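Local coordinates for haloacid dehalogenase-like hydrolase (PDB 4EZE), which probably hydrolyses O-phosphoserine to serine and phosphate, the last step of serine biosynthesis, as a magnesium-dependent phosphatase of the HAD superfamily, at residues 263-268 / 279-284; 273-278 / 291-296; 23-28 / 101-106. All blocks are in the same frame, centred on the assembly; numbering follows the deposited sequence.

Interaction 1 (263-268 / 279-284); sequences ENIIAC and EHAGTG
Ile-266 and Ala-267 pair in parallel with Thr-283 and Gly-284, and Ala-281, just before that strand, packs against Ile-265 and Ala-267. Two backbone bonds tie the strands: Thr-283 N gives an almost straight bond (177°) to Ile-265 O at 3.1 Å, and Ala-267 N reaches Thr-283 O at 3.2 Å. Thr-283 thus uses both its N-H and its carbonyl on the neighbouring strand, straddling Ile-266 as a parallel register requires. The same Thr-283 O also receives a CA-H contact from Ile-266.

Ile-265 can be followed outward from CB, where its two branches part. CG2, anti to the backbone N, packs on Ala-281 CB at 3.9 Å. The other branch runs from CG1, which sits beside the backbone N, and with chi2 at 178° it is stretched so that CD1 ends 4.2 Å from His-280 NE2, meeting the imidazole at a slant. Ala-281, the first residue to leave helical geometry, puts its methyl against Ile-265 O and, 3.7 Å away, Ala-267 CB. Ile-266 and Thr-283 point to the other face, side by side, with Ile-266 CG1 4.0 Å from Thr-283 CB.

These segments open and close the beta-alpha-beta unit of strand 265-269, helix 275-280 and strand 283-287 in the parallel sheet of the HAD core. Strand 110-113 pairs with the other edge of strand 265-269; helix 244-258 covers Ile-265 and His-280, whereas Pro-106 lies against Ile-266 and Thr-283.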
loop_
_atom_site.group_PDB
_atom_site.type_symbol
_atom_site.label_atom_id
_atom_site.label_comp_id
_atom_site.label_asym_id
_atom_site.label_seq_id
_atom_site.Cartn_x
_atom_site.Cartn_y
_atom_site.Cartn_z
ATOM N N GLU A 263 -10.749 7.095 -11.322
ATOM C CA GLU A 263 -9.413 7.187 -11.856
ATOM C C GLU A 263 -8.571 8.057 -10.939
ATOM O O GLU A 263 -7.368 8.190 -11.136
ATOM C CB GLU A 263 -9.377 7.706 -13.303
ATOM C CG GLU A 263 -9.791 9.168 -13.496
ATOM C CD GLU A 263 -11.126 9.329 -14.222
ATOM O OE1 GLU A 263 -12.181 8.923 -13.675
ATOM O OE2 GLU A 263 -11.120 9.874 -15.349
ATOM N N ASN A 264 -9.185 8.674 -9.941
ATOM C CA ASN A 264 -8.396 9.576 -9.092
ATOM C C ASN A 264 -8.170 8.957 -7.726
ATOM O O ASN A 264 -7.718 9.623 -6.773
ATOM C CB ASN A 264 -9.085 10.925 -8.965
ATOM C CG ASN A 264 -9.057 11.700 -10.251
ATOM O OD1 ASN A 264 -8.004 11.886 -10.845
ATOM N ND2 ASN A 264 -10.215 12.146 -10.696
ATOM N N ILE A 265 -8.536 7.682 -7.628
ATOM C CA ILE A 265 -8.328 6.915 -6.399
ATOM C C ILE A 265 -7.043 6.093 -6.476
ATOM O O ILE A 265 -6.907 5.200 -7.316
ATOM C CB ILE A 265 -9.493 5.963 -6.162
ATOM C CG1 ILE A 265 -10.789 6.746 -6.002
ATOM C CG2 ILE A 265 -9.265 5.097 -4.922
ATOM C CD1 ILE A 265 -11.990 5.846 -5.820
ATOM N N ILE A 266 -6.102 6.408 -5.601
ATOM C CA ILE A 266 -4.925 5.572 -5.390
ATOM C C ILE A 266 -5.089 4.768 -4.066
ATOM O O ILE A 266 -5.410 5.341 -3.016
ATOM C CB ILE A 266 -3.674 6.452 -5.320
ATOM C CG1 ILE A 266 -3.428 7.170 -6.649
ATOM C CG2 ILE A 266 -2.457 5.653 -4.899
ATOM C CD1 ILE A 266 -2.494 8.349 -6.481
ATOM N N ALA A 267 -4.882 3.449 -4.130
ATOM C CA ALA A 267 -4.896 2.551 -2.960
ATOM C C ALA A 267 -3.611 1.730 -2.938
ATOM O O ALA A 267 -3.139 1.304 -3.986
ATOM C CB ALA A 267 -6.091 1.620 -3.022
ATOM N N CYS A 268 -3.046 1.518 -1.753
ATOM C CA CYS A 268 -1.772 0.792 -1.595
ATOM C C CYS A 268 -1.974 -0.345 -0.600
ATOM O O CYS A 268 -2.614 -0.157 0.425
ATOM C CB CYS A 268 -0.713 1.699 -0.976
ATOM S SG CYS A 268 -0.446 3.273 -1.810
ATOM N N GLU A 279 -7.773 -3.528 -6.822
ATOM C CA GLU A 279 -8.267 -3.733 -8.177
ATOM C C GLU A 279 -9.299 -2.682 -8.510
ATOM O O GLU A 279 -9.387 -2.231 -9.648
ATOM C CB GLU A 279 -8.843 -5.125 -8.358
ATOM C CG GLU A 279 -7.767 -6.172 -8.608
ATOM C CD GLU A 279 -8.303 -7.589 -8.513
ATOM O OE1 GLU A 279 -7.893 -8.431 -9.337
ATOM O OE2 GLU A 279 -9.132 -7.866 -7.616
ATOM N N HIS A 280 -10.049 -2.258 -7.506
ATOM C CA HIS A 280 -11.019 -1.197 -7.721
ATOM C C HIS A 280 -10.361 0.174 -7.942
ATOM O O HIS A 280 -10.773 0.924 -8.807
ATOM C CB HIS A 280 -12.005 -1.116 -6.565
ATOM C CG HIS A 280 -12.850 0.116 -6.597
ATOM N ND1 HIS A 280 -13.995 0.210 -7.358
ATOM C CD2 HIS A 280 -12.702 1.316 -5.987
ATOM C CE1 HIS A 280 -14.524 1.410 -7.200
ATOM N NE2 HIS A 280 -13.763 2.099 -6.367
ATOM N N ALA A 281 -9.348 0.511 -7.161
ATOM C CA ALA A 281 -8.698 1.812 -7.330
ATOM C C ALA A 281 -8.284 2.052 -8.777
ATOM O O ALA A 281 -7.971 1.101 -9.510
ATOM C CB ALA A 281 -7.480 1.918 -6.427
ATOM N N GLY A 282 -8.246 3.321 -9.180
ATOM C CA GLY A 282 -7.800 3.666 -10.538
ATOM C C GLY A 282 -6.342 3.265 -10.665
ATOM O O GLY A 282 -5.920 2.688 -11.656
ATOM N N THR A 283 -5.569 3.583 -9.638
ATOM C CA THR A 283 -4.168 3.235 -9.585
ATOM C C THR A 283 -3.922 2.465 -8.289
ATOM O O THR A 283 -3.916 3.051 -7.200
ATOM C CB THR A 283 -3.298 4.488 -9.643
ATOM O OG1 THR A 283 -3.500 5.132 -10.906
ATOM C CG2 THR A 283 -1.816 4.129 -9.474
ATOM N N GLY A 284 -3.800 1.145 -8.426
ATOM C CA GLY A 284 -3.585 0.218 -7.302
ATOM C C GLY A 284 -2.101 -0.068 -7.225
ATOM O O GLY A 284 -1.433 -0.272 -8.249
#

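Interaction 2 (273-278 / 291-296); sequences NDLPML and PVVREK
Helical backbone faces helical backbone where Leu-275 comes abreast of Val-293, their CA atoms 6.7 Å apart. Segment 273-278 passes from a 3-10 turn into helix 275-280, with Leu-278 N bonded to Asp-274 O at 2.8 Å; segment 291-296 lies on a short helix, where the bonds from Glu-295 N and Lys-296 N are weak.

The side chains of Leu-275 and Val-293 overlap while pointing opposite ways, and the leucine's CD2 lies 4.0 Å from Val-293 CG1. With CG1 anti to its backbone N (chi1 -174°), the valine directs that methyl at both leucines: the Leu-278 side chain crosses that of Val-293 at about a right angle, its CD1 also 4.0 Å from Val-293 CG1. The second valine methyl, CG2, is turned to Leu-275 CG.

Helix 275-280 belongs to the Rossmann-like HAD core and starts just after Asp-270, which joins Asp-114 and Asp-116 at the bound sodium ion. At this end Asp-274 takes no part in the packing; it forms a salt bridge with Lys-247 and accepts a bond from the backbone N of Gly-271.

Toward the more exposed border, the CD1 methyl of Leu-275 meets Val-292 CG2 at 4.4 Å. Lys-296 crosses the leucine roughly at right angles: its CB lies 4.1 Å from Leu-275 CD2, and the bend at chi4 (63°) leaves NZ 4.0 Å from Leu-275 CD1. Ile-297 touches Leu-275 and Leu-278 next to this packing.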
loop_
_atom_site.group_PDB
_atom_site.type_symbol
_atom_site.label_atom_id
_atom_site.label_comp_id
_atom_site.label_asym_id
_atom_site.label_seq_id
_atom_site.Cartn_x
_atom_site.Cartn_y
_atom_site.Cartn_z
ATOM N N ASN A 273 -6.065 -9.741 1.190
ATOM C CA ASN A 273 -7.296 -9.064 1.603
ATOM C C ASN A 273 -7.378 -7.614 1.100
ATOM O O ASN A 273 -8.352 -6.921 1.365
ATOM C CB ASN A 273 -7.546 -9.157 3.119
ATOM C CG ASN A 273 -6.386 -8.653 3.939
ATOM O OD1 ASN A 273 -5.699 -7.695 3.561
ATOM N ND2 ASN A 273 -6.150 -9.301 5.073
ATOM N N ASP A 274 -6.359 -7.199 0.337
ATOM C CA ASP A 274 -6.273 -5.873 -0.255
ATOM C C ASP A 274 -6.664 -5.918 -1.745
ATOM O O ASP A 274 -6.982 -4.885 -2.348
ATOM C CB ASP A 274 -4.845 -5.309 -0.115
ATOM C CG ASP A 274 -4.495 -4.893 1.312
ATOM O OD1 ASP A 274 -5.333 -4.273 1.978
ATOM O OD2 ASP A 274 -3.361 -5.165 1.765
ATOM N N LEU A 275 -6.639 -7.099 -2.352
ATOM C CA LEU A 275 -6.902 -7.171 -3.809
ATOM C C LEU A 275 -8.177 -6.448 -4.312
ATOM O O LEU A 275 -8.117 -5.687 -5.293
ATOM C CB LEU A 275 -6.870 -8.608 -4.312
ATOM C CG LEU A 275 -5.460 -9.192 -4.478
ATOM C CD1 LEU A 275 -5.545 -10.680 -4.775
ATOM C CD2 LEU A 275 -4.701 -8.502 -5.597
ATOM N N PRO A 276 -9.337 -6.694 -3.673
ATOM C CA PRO A 276 -10.561 -6.048 -4.157
ATOM C C PRO A 276 -10.415 -4.539 -4.154
ATOM O O PRO A 276 -10.726 -3.875 -5.145
ATOM C CB PRO A 276 -11.597 -6.491 -3.140
ATOM C CG PRO A 276 -11.126 -7.848 -2.750
ATOM C CD PRO A 276 -9.632 -7.740 -2.680
ATOM N N MET A 277 -9.905 -4.015 -3.047
ATOM C CA MET A 277 -9.633 -2.595 -2.917
ATOM C C MET A 277 -8.597 -2.083 -3.921
ATOM O O MET A 277 -8.750 -1.001 -4.479
ATOM C CB MET A 277 -9.178 -2.287 -1.496
ATOM C CG MET A 277 -8.906 -0.832 -1.232
ATOM S SD MET A 277 -8.561 -0.518 0.508
ATOM C CE MET A 277 -6.834 -0.998 0.598
ATOM N N LEU A 278 -7.534 -2.834 -4.156
ATOM C CA LEU A 278 -6.522 -2.357 -5.105
ATOM C C LEU A 278 -6.990 -2.492 -6.553
ATOM O O LEU A 278 -6.621 -1.682 -7.424
ATOM C CB LEU A 278 -5.205 -3.115 -4.941
ATOM C CG LEU A 278 -4.515 -3.126 -3.585
ATOM C CD1 LEU A 278 -3.289 -4.008 -3.702
ATOM C CD2 LEU A 278 -4.096 -1.728 -3.188
ATOM N N PRO A 291 3.093 -12.647 -3.274
ATOM C CA PRO A 291 3.136 -13.170 -4.645
ATOM C C PRO A 291 1.793 -13.074 -5.394
ATOM O O PRO A 291 1.762 -12.657 -6.555
ATOM C CB PRO A 291 3.549 -14.634 -4.437
ATOM C CG PRO A 291 4.414 -14.581 -3.211
ATOM C CD PRO A 291 3.784 -13.533 -2.317
ATOM N N VAL A 292 0.692 -13.434 -4.745
ATOM C CA VAL A 292 -0.589 -13.421 -5.443
ATOM C C VAL A 292 -1.021 -11.996 -5.798
ATOM O O VAL A 292 -1.706 -11.782 -6.799
ATOM C CB VAL A 292 -1.711 -14.134 -4.659
ATOM C CG1 VAL A 292 -1.959 -13.451 -3.320
ATOM C CG2 VAL A 292 -2.986 -14.162 -5.501
ATOM N N VAL A 293 -0.602 -11.030 -4.980
ATOM C CA VAL A 293 -0.841 -9.620 -5.258
ATOM C C VAL A 293 0.109 -9.100 -6.341
ATOM O O VAL A 293 -0.318 -8.405 -7.258
ATOM C CB VAL A 293 -0.719 -8.748 -3.986
ATOM C CG1 VAL A 293 -1.110 -7.305 -4.287
ATOM C CG2 VAL A 293 -1.602 -9.305 -2.881
ATOM N N ARG A 294 1.395 -9.426 -6.260
ATOM C CA ARG A 294 2.340 -8.957 -7.264
ATOM C C ARG A 294 1.889 -9.416 -8.666
ATOM O O ARG A 294 2.266 -8.839 -9.681
ATOM C CB ARG A 294 3.762 -9.436 -6.929
ATOM C CG ARG A 294 4.387 -8.776 -5.693
ATOM C CD ARG A 294 5.615 -9.545 -5.197
ATOM N NE ARG A 294 6.455 -8.785 -4.264
ATOM C CZ ARG A 294 7.634 -8.243 -4.587
ATOM N NH1 ARG A 294 8.098 -8.397 -5.822
ATOM N NH2 ARG A 294 8.355 -7.553 -3.684
ATOM N N GLU A 295 1.067 -10.456 -8.724
ATOM C CA GLU A 295 0.664 -10.988 -10.023
ATOM C C GLU A 295 -0.561 -10.324 -10.614
ATOM O O GLU A 295 -0.682 -10.226 -11.834
ATOM C CB GLU A 295 0.465 -12.499 -9.976
ATOM C CG GLU A 295 1.767 -13.279 -9.953
ATOM C CD GLU A 295 1.563 -14.738 -10.306
ATOM O OE1 GLU A 295 0.738 -15.016 -11.203
ATOM O OE2 GLU A 295 2.224 -15.602 -9.689
ATOM N N LYS A 296 -1.483 -9.865 -9.781
ATOM C CA LYS A 296 -2.612 -9.125 -10.337
ATOM C C LYS A 296 -2.358 -7.622 -10.416
ATOM O O LYS A 296 -2.933 -6.946 -11.266
ATOM C CB LYS A 296 -3.898 -9.413 -9.563
ATOM C CG LYS A 296 -4.354 -10.857 -9.670
ATOM C CD LYS A 296 -5.858 -10.980 -9.490
ATOM C CE LYS A 296 -6.266 -12.427 -9.264
ATOM N NZ LYS A 296 -5.684 -12.966 -8.000
#

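Interaction 3 (23-28 / 101-106); sequences MSIIYF and KPQPLP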
loop_
_atom_site.group_PDB
_atom_site.type_symbol
_atom_site.label_atom_id
_atom_site.label_comp_id
_atom_site.label_asym_id
_atom_site.label_seq_id
_atom_site.Cartn_x
_atom_site.Cartn_y
_atom_site.Cartn_z
ATOM N N MET A 23 1.769 8.673 -26.774
ATOM C CA MET A 23 3.046 8.441 -26.147
ATOM C C MET A 23 2.790 7.871 -24.756
ATOM O O MET A 23 1.745 8.109 -24.151
ATOM C CB MET A 23 3.862 9.729 -26.082
ATOM C CG MET A 23 4.407 10.178 -27.435
ATOM S SD MET A 23 5.037 8.839 -28.478
ATOM C CE MET A 23 6.815 8.918 -28.184
ATOM N N SER A 24 3.732 7.077 -24.272
ATOM C CA SER A 24 3.669 6.587 -22.915
ATOM C C SER A 24 4.964 6.967 -22.234
ATOM O O SER A 24 5.967 7.248 -22.902
ATOM C CB SER A 24 3.459 5.078 -22.882
ATOM O OG SER A 24 2.089 4.762 -23.046
ATOM N N ILE A 25 4.916 7.004 -20.905
ATOM C CA ILE A 25 6.054 7.358 -20.082
ATOM C C ILE A 25 6.260 6.297 -19.008
ATOM O O ILE A 25 5.303 5.802 -18.408
ATOM C CB ILE A 25 5.822 8.715 -19.413
ATOM C CG1 ILE A 25 5.891 9.809 -20.482
ATOM C CG2 ILE A 25 6.855 8.949 -18.318
ATOM C CD1 ILE A 25 5.043 11.033 -20.203
ATOM N N ILE A 26 7.514 5.929 -18.805
ATOM C CA ILE A 26 7.896 4.983 -17.782
ATOM C C ILE A 26 9.035 5.617 -17.022
ATOM O O ILE A 26 9.984 6.114 -17.640
ATOM C CB ILE A 26 8.459 3.692 -18.393
ATOM C CG1 ILE A 26 7.396 3.001 -19.244
ATOM C CG2 ILE A 26 8.970 2.781 -17.289
ATOM C CD1 ILE A 26 7.849 1.702 -19.866
ATOM N N TYR A 27 8.929 5.627 -15.695
ATOM C CA TYR A 27 10.041 6.089 -14.854
ATOM C C TYR A 27 10.765 4.890 -14.279
ATOM O O TYR A 27 10.128 3.931 -13.849
ATOM C CB TYR A 27 9.525 6.909 -13.669
ATOM C CG TYR A 27 8.628 8.076 -14.017
ATOM C CD1 TYR A 27 9.168 9.298 -14.405
ATOM C CD2 TYR A 27 7.239 7.969 -13.916
ATOM C CE1 TYR A 27 8.354 10.384 -14.701
ATOM C CE2 TYR A 27 6.420 9.047 -14.208
ATOM C CZ TYR A 27 6.985 10.253 -14.607
ATOM O OH TYR A 27 6.185 11.336 -14.885
ATOM N N PHE A 28 12.085 4.954 -14.225
ATOM C CA PHE A 28 12.861 3.878 -13.668
ATOM C C PHE A 28 13.653 4.398 -12.498
ATOM O O PHE A 28 14.322 5.408 -12.622
ATOM C CB PHE A 28 13.871 3.372 -14.686
ATOM C CG PHE A 28 13.248 2.712 -15.859
ATOM C CD1 PHE A 28 12.953 1.368 -15.825
ATOM C CD2 PHE A 28 12.966 3.436 -17.002
ATOM C CE1 PHE A 28 12.371 0.757 -16.915
ATOM C CE2 PHE A 28 12.388 2.833 -18.090
ATOM C CZ PHE A 28 12.074 1.498 -18.042
ATOM N N LYS A 101 3.577 5.649 -16.195
ATOM C CA LYS A 101 2.744 6.789 -15.849
ATOM C C LYS A 101 1.290 6.573 -16.264
ATOM O O LYS A 101 0.987 6.315 -17.420
ATOM C CB LYS A 101 3.304 8.053 -16.471
ATOM C CG LYS A 101 2.513 9.308 -16.156
ATOM C CD LYS A 101 3.245 10.529 -16.700
ATOM C CE LYS A 101 2.442 11.808 -16.546
ATOM N NZ LYS A 101 3.309 12.994 -16.796
ATOM N N PRO A 102 0.376 6.655 -15.297
ATOM C CA PRO A 102 -1.017 6.510 -15.644
ATOM C C PRO A 102 -1.508 7.687 -16.509
ATOM O O PRO A 102 -0.990 8.787 -16.400
ATOM C CB PRO A 102 -1.715 6.513 -14.277
ATOM C CG PRO A 102 -0.646 6.261 -13.268
ATOM C CD PRO A 102 0.584 6.865 -13.856
ATOM N N GLN A 103 -2.493 7.441 -17.363
ATOM C CA GLN A 103 -3.110 8.490 -18.165
ATOM C C GLN A 103 -4.605 8.228 -18.228
ATOM O O GLN A 103 -5.051 7.209 -18.723
ATOM C CB GLN A 103 -2.487 8.568 -19.563
ATOM C CG GLN A 103 -1.367 9.595 -19.664
ATOM C CD GLN A 103 -0.200 9.120 -20.517
ATOM O OE1 GLN A 103 -0.371 8.286 -21.410
ATOM N NE2 GLN A 103 0.998 9.646 -20.240
ATOM N N PRO A 104 -5.384 9.143 -17.666
ATOM C CA PRO A 104 -4.804 10.349 -17.121
ATOM C C PRO A 104 -4.125 10.097 -15.755
ATOM O O PRO A 104 -4.348 9.059 -15.128
ATOM C CB PRO A 104 -6.027 11.250 -16.949
ATOM C CG PRO A 104 -7.178 10.304 -16.748
ATOM C CD PRO A 104 -6.771 8.938 -17.222
ATOM N N LEU A 105 -3.312 11.049 -15.304
ATOM C CA LEU A 105 -2.697 10.984 -13.992
ATOM C C LEU A 105 -3.762 11.269 -12.948
ATOM O O LEU A 105 -4.609 12.118 -13.154
ATOM C CB LEU A 105 -1.578 12.017 -13.884
ATOM C CG LEU A 105 -0.614 11.817 -12.717
ATOM C CD1 LEU A 105 0.287 10.612 -12.956
ATOM C CD2 LEU A 105 0.224 13.061 -12.490
ATOM N N PRO A 106 -3.720 10.556 -11.815
ATOM C CA PRO A 106 -4.669 10.819 -10.756
ATOM C C PRO A 106 -4.456 12.214 -10.216
ATOM O O PRO A 106 -3.319 12.713 -10.207
ATOM C CB PRO A 106 -4.290 9.789 -9.681
ATOM C CG PRO A 106 -3.567 8.729 -10.426
ATOM C CD PRO A 106 -2.787 9.485 -11.452
HETATM O O HOH W 1 2.235 7.341 -20.308
HETATM O O HOH W 2 5.743 13.216 -16.949
#
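Lys-101 lies along Ile-25, and their backbones are joined by a bond from Lys-101 N to Ile-25 O of 2.8 Å. The N-H points at the oxygen with an angle of 152°. This is the close-packed part of the contact. The two side chains run side by side in the same direction, with Lys-101 CB 3.9 Å from Ile-25 CB and, farther out, the lysine's CD beside Ile-25 CD1. Lys-101 has CG anti to its backbone N (chi1 -179°) and stays extended to its end, which carries the aliphatic chain obliquely past Tyr-27 and brings CD to 3.5 Å from the phenol OH. On the tyrosine itself, Ile-25 CG2 lies over one ring face, displaced toward the rim, and Phe-311 meets the same ring with planes inclined by about 45°.

The other side is looser and wetter. Gln-103 is exposed and poorly ordered; its NE2 comes no closer than 4.3 Å to Ile-25 CD1. A water here accepts a bond from Ile-25 N and gives a weak one to Lys-101 O, continuing the strand-to-loop connection where direct backbone pairing has stopped.

Segment 23-28 is an inner strand of the four-stranded antiparallel sheet, and segment 101-106 leads from its edge strand 97-100 toward the HAD core. A second water accepts a bond from Tyr-27 OH; its approach to Lys-101 NZ is too short to be trusted, but NZ forms a salt bridge with Asp-315. The lysine therefore divides its work: its methylenes pack on isoleucine and tyrosine, and its charge is met by Asp-315, whose carboxylate probably stabilises the ammonium form.

Interaction 3 comes first along the chain, between the N-terminal antiparallel sheet and the connection to the core; the segments of interactions 1 and 2 follow and alternate. Interactions 1 and 2, with centres about 12 Å apart, share helix 275-280 and touch directly, Leu-278 CD2 lying 3.3 Å from Ala-267 O. Helix 291-296 follows strand 283-287, so the pair covers successive elements of the parallel HAD core. Interaction 3 lies about 14 Å from interaction 1, centre to centre, and Pro-102 and Pro-106 touch Thr-283 there. It remains clear of interaction 2, their nearest atoms about 11 Å apart. Interaction 1 therefore lies between the other two, joined to the linker by Asn-264 as well as Thr-283.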